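Local coordinates for SxtG (Microseira wollei, PDB 6U1R), which probably transfers an amidino group as a glycine amidinotransferase-like enzyme of the saxitoxin biosynthetic pathway, at residues A[37-49]-A[105-117]. Numbering follows the deposited sequence. Where two conformers were deposited one is given.
With FMT (formic acid), chain C.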
# COMPACT_ATOMS: atom_id res chain seq x y z
N LEU A 37 -25.42 -3.70 -12.22
CA LEU A 37 -24.06 -3.31 -12.62
C LEU A 37 -24.11 -2.09 -13.53
O LEU A 37 -24.77 -2.12 -14.58
CB LEU A 37 -23.37 -4.48 -13.32
CG LEU A 37 -21.90 -4.31 -13.72
CD1 LEU A 37 -21.05 -3.97 -12.51
CD2 LEU A 37 -21.39 -5.57 -14.41
N GLU A 38 -23.44 -1.01 -13.12
CA GLU A 38 -23.42 0.24 -13.88
C GLU A 38 -22.10 0.50 -14.58
O GLU A 38 -22.08 1.01 -15.70
CB GLU A 38 -23.75 1.43 -12.97
CG GLU A 38 -25.21 1.43 -12.49
CD GLU A 38 -25.63 2.70 -11.75
OE1 GLU A 38 -24.77 3.55 -11.42
OE2 GLU A 38 -26.85 2.85 -11.50
N GLU A 39 -20.98 0.15 -13.94
CA GLU A 39 -19.68 0.42 -14.53
C GLU A 39 -18.72 -0.68 -14.08
O GLU A 39 -18.73 -1.08 -12.91
CB GLU A 39 -19.15 1.81 -14.14
CG GLU A 39 -17.77 2.11 -14.73
CD GLU A 39 -17.40 3.60 -14.73
OE1 GLU A 39 -18.32 4.45 -14.71
OE2 GLU A 39 -16.19 3.92 -14.78
N VAL A 40 -17.91 -1.16 -15.03
CA VAL A 40 -16.99 -2.26 -14.80
C VAL A 40 -15.67 -1.97 -15.53
O VAL A 40 -15.67 -1.44 -16.64
CB VAL A 40 -17.63 -3.59 -15.28
CG1 VAL A 40 -17.77 -3.63 -16.82
CG2 VAL A 40 -16.87 -4.79 -14.76
N ILE A 41 -14.54 -2.27 -14.87
CA ILE A 41 -13.24 -2.33 -15.55
C ILE A 41 -13.10 -3.72 -16.13
O ILE A 41 -13.35 -4.72 -15.44
CB ILE A 41 -12.08 -2.02 -14.58
CG1 ILE A 41 -12.29 -0.64 -13.92
CG2 ILE A 41 -10.74 -2.13 -15.31
CD1 ILE A 41 -11.22 -0.24 -12.86
N VAL A 42 -12.71 -3.81 -17.40
CA VAL A 42 -12.46 -5.11 -18.04
C VAL A 42 -10.98 -5.21 -18.35
O VAL A 42 -10.34 -4.21 -18.71
CB VAL A 42 -13.34 -5.29 -19.30
CG1 VAL A 42 -13.08 -6.62 -19.95
CG2 VAL A 42 -14.82 -5.24 -18.91
N GLY A 43 -10.42 -6.40 -18.18
CA GLY A 43 -9.01 -6.62 -18.39
C GLY A 43 -8.59 -6.55 -19.86
O GLY A 43 -9.39 -6.36 -20.78
N SER A 44 -7.29 -6.72 -20.06
CA SER A 44 -6.68 -6.70 -21.38
C SER A 44 -5.65 -7.82 -21.46
O SER A 44 -4.92 -8.06 -20.48
CB SER A 44 -6.01 -5.35 -21.67
OG SER A 44 -5.09 -5.45 -22.75
N VAL A 45 -5.58 -8.50 -22.61
CA VAL A 45 -4.58 -9.54 -22.81
C VAL A 45 -3.39 -9.06 -23.62
O VAL A 45 -2.44 -9.83 -23.81
CB VAL A 45 -5.19 -10.78 -23.50
CG1 VAL A 45 -6.11 -11.49 -22.56
CG2 VAL A 45 -5.94 -10.39 -24.78
N GLU A 46 -3.40 -7.83 -24.12
CA GLU A 46 -2.29 -7.35 -24.93
C GLU A 46 -1.01 -7.25 -24.10
O GLU A 46 -1.05 -6.82 -22.94
CB GLU A 46 -2.64 -5.99 -25.52
CG GLU A 46 -3.89 -6.03 -26.42
CD GLU A 46 -3.97 -4.84 -27.34
OE1 GLU A 46 -4.78 -3.93 -27.07
OE2 GLU A 46 -3.21 -4.82 -28.34
N GLY A 47 0.11 -7.65 -24.69
CA GLY A 47 1.42 -7.59 -24.05
C GLY A 47 1.62 -8.59 -22.94
O GLY A 47 2.60 -8.48 -22.19
N ALA A 48 0.72 -9.56 -22.82
CA ALA A 48 0.71 -10.51 -21.72
C ALA A 48 1.93 -11.43 -21.75
O ALA A 48 2.37 -11.87 -22.81
CB ALA A 48 -0.58 -11.34 -21.76
N MET A 49 2.48 -11.70 -20.56
CA MET A 49 3.62 -12.58 -20.33
C MET A 49 3.17 -13.80 -19.54
O MET A 49 2.33 -13.69 -18.65
CB MET A 49 4.72 -11.86 -19.54
CG MET A 49 5.15 -10.51 -20.13
SD MET A 49 5.98 -10.68 -21.72
CE MET A 49 7.46 -11.55 -21.24
N VAL A 105 -24.24 -1.70 -19.47
CA VAL A 105 -23.09 -1.46 -18.59
C VAL A 105 -22.08 -0.59 -19.30
O VAL A 105 -21.74 -0.82 -20.47
CB VAL A 105 -22.44 -2.79 -18.15
CG1 VAL A 105 -21.28 -2.52 -17.17
CG2 VAL A 105 -23.48 -3.70 -17.54
N LYS A 106 -21.53 0.38 -18.57
CA LYS A 106 -20.39 1.16 -19.04
C LYS A 106 -19.10 0.39 -18.80
O LYS A 106 -18.84 -0.03 -17.68
CB LYS A 106 -20.34 2.51 -18.33
CG LYS A 106 -19.17 3.41 -18.74
CD LYS A 106 -19.29 4.75 -18.00
CE LYS A 106 -18.06 5.62 -18.13
NZ LYS A 106 -18.05 6.68 -17.08
N VAL A 107 -18.29 0.23 -19.84
CA VAL A 107 -17.08 -0.59 -19.78
C VAL A 107 -15.85 0.31 -19.89
O VAL A 107 -15.76 1.12 -20.82
CB VAL A 107 -17.07 -1.66 -20.88
CG1 VAL A 107 -15.69 -2.39 -20.98
CG2 VAL A 107 -18.18 -2.66 -20.60
N ARG A 108 -14.92 0.17 -18.95
CA ARG A 108 -13.63 0.83 -19.01
C ARG A 108 -12.58 -0.21 -19.39
O ARG A 108 -12.31 -1.14 -18.62
CB ARG A 108 -13.28 1.50 -17.68
CG ARG A 108 -14.37 2.30 -17.02
CD ARG A 108 -14.91 3.43 -17.90
NE ARG A 108 -13.93 4.49 -18.15
CZ ARG A 108 -13.68 5.51 -17.34
NH1 ARG A 108 -14.32 5.64 -16.18
NH2 ARG A 108 -12.76 6.40 -17.67
N ARG A 109 -11.98 -0.05 -20.58
CA ARG A 109 -10.99 -0.99 -21.08
C ARG A 109 -9.61 -0.57 -20.60
O ARG A 109 -9.14 0.52 -20.96
CB ARG A 109 -10.99 -1.04 -22.61
CG ARG A 109 -12.19 -1.68 -23.25
CD ARG A 109 -12.13 -1.43 -24.76
NE ARG A 109 -13.26 -2.00 -25.51
CZ ARG A 109 -13.20 -3.08 -26.27
NH1 ARG A 109 -12.07 -3.78 -26.40
NH2 ARG A 109 -14.28 -3.48 -26.92
N VAL A 110 -8.96 -1.41 -19.80
CA VAL A 110 -7.61 -1.08 -19.37
C VAL A 110 -6.68 -1.21 -20.56
O VAL A 110 -6.81 -2.12 -21.39
CB VAL A 110 -7.16 -1.98 -18.20
CG1 VAL A 110 -6.85 -3.36 -18.68
CG2 VAL A 110 -5.96 -1.39 -17.51
N LYS A 111 -5.73 -0.24 -20.68
CA LYS A 111 -4.72 -0.23 -21.73
C LYS A 111 -3.48 -0.99 -21.28
O LYS A 111 -3.04 -0.82 -20.14
CB LYS A 111 -4.30 1.20 -22.08
CG LYS A 111 -5.44 2.16 -22.35
CD LYS A 111 -4.96 3.62 -22.26
CE LYS A 111 -5.89 4.56 -23.02
NZ LYS A 111 -7.33 4.14 -22.94
N PRO A 112 -2.90 -1.82 -22.15
CA PRO A 112 -1.67 -2.53 -21.78
C PRO A 112 -0.54 -1.56 -21.46
O PRO A 112 -0.53 -0.40 -21.86
CB PRO A 112 -1.35 -3.37 -23.02
CG PRO A 112 -2.05 -2.66 -24.15
CD PRO A 112 -3.31 -2.13 -23.53
N VAL A 113 0.41 -2.07 -20.69
CA VAL A 113 1.65 -1.37 -20.37
C VAL A 113 2.78 -2.36 -20.66
O VAL A 113 2.54 -3.42 -21.25
CB VAL A 113 1.64 -0.88 -18.91
CG1 VAL A 113 0.57 0.21 -18.73
CG2 VAL A 113 1.34 -2.03 -17.95
N ASP A 114 4.01 -2.03 -20.25
CA ASP A 114 5.18 -2.86 -20.58
C ASP A 114 5.32 -4.03 -19.60
O ASP A 114 6.20 -4.06 -18.73
CB ASP A 114 6.46 -2.04 -20.54
CG ASP A 114 6.55 -1.02 -21.66
OD1 ASP A 114 5.82 -1.13 -22.67
OD2 ASP A 114 7.40 -0.10 -21.52
N PHE A 115 4.50 -5.06 -19.79
CA PHE A 115 4.66 -6.25 -18.95
C PHE A 115 5.95 -6.99 -19.26
O PHE A 115 6.43 -7.76 -18.41
CB PHE A 115 3.45 -7.18 -19.09
CG PHE A 115 2.19 -6.56 -18.57
CD1 PHE A 115 2.01 -6.42 -17.19
CD2 PHE A 115 1.22 -6.08 -19.43
CE1 PHE A 115 0.87 -5.82 -16.69
CE2 PHE A 115 0.08 -5.48 -18.92
CZ PHE A 115 -0.09 -5.34 -17.56
N PHE A 116 6.54 -6.79 -20.44
CA PHE A 116 7.80 -7.48 -20.74
C PHE A 116 8.96 -6.97 -19.89
O PHE A 116 9.97 -7.67 -19.78
CB PHE A 116 8.14 -7.33 -22.23
CG PHE A 116 8.46 -5.93 -22.64
CD1 PHE A 116 9.70 -5.36 -22.35
CD2 PHE A 116 7.53 -5.16 -23.33
CE1 PHE A 116 9.99 -4.05 -22.73
CE2 PHE A 116 7.82 -3.86 -23.71
CZ PHE A 116 9.05 -3.31 -23.41
N ALA A 117 8.87 -5.78 -19.32
CA ALA A 117 10.03 -5.19 -18.66
C ALA A 117 10.37 -5.92 -17.36
O ALA A 117 9.48 -6.31 -16.58
CB ALA A 117 9.77 -3.71 -18.38
C FMT C . 4.68 1.25 -17.99
O1 FMT C . 3.74 2.04 -17.92
O2 FMT C . 4.85 0.64 -19.04
O HOH W 1 -17.61 6.99 -13.89
O HOH W 2 -9.23 -4.04 -22.24
O HOH W 3 4.48 -6.61 -22.71
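With CG trans to its own backbone N (chi1 179°), Glu39 sends an extended chain across to Arg108, whose chain, bent at chi2 and chi3, brings its guanidinium back. They sit on parallel strands 37-42 and 106-109, joined by a helical connection that ends in helix 83-102, a beta-alpha-beta crossover. Arg108 NH1 donates to the syn side of Glu39 OE2 at 2.9 Å; the oxygen lies almost in the guanidinium plane, although the two flat groups are 61° apart. Lys106 runs alongside Glu39 to a weak 3.3 Å salt bridge from Lys106 NZ to Glu39 OE1; a water donating to OE1 and accepting weakly from NZ bridges the same pair. Two oxygens make glutamate apt: OE1 pairs with Arg374, OE2 with Tyr170 OH, while Arg108 NH2 reaches Glu169.

On the face of Val40, Val42 and Val107, beta-branched side chains, well suited to strands, pack against one another. Val42 CG2 meets Val107 CG1 at 3.6 Å, and both residues touch Leu100. The backbone ladder runs from Lys106 N and Glu38 O to a weak last bond, Val110 N to Val42 O. Gly43, just past strand 37-42, lies about 9 Å from the side chain of Cys368, the predicted amidino-cysteine nucleophile.

In the loops beyond, Pro112 packs its ring on Glu46 CB, and Gly47, at positive phi in a type II turn, brings its carbonyl to Phe115. The unbranched chain of Met49, bent at chi2 and chi3, lies against the type I turn Asp114 to Ala117, its CG 3.5 Å from Phe115 O and its SD 3.8 Å from Phe116 CA.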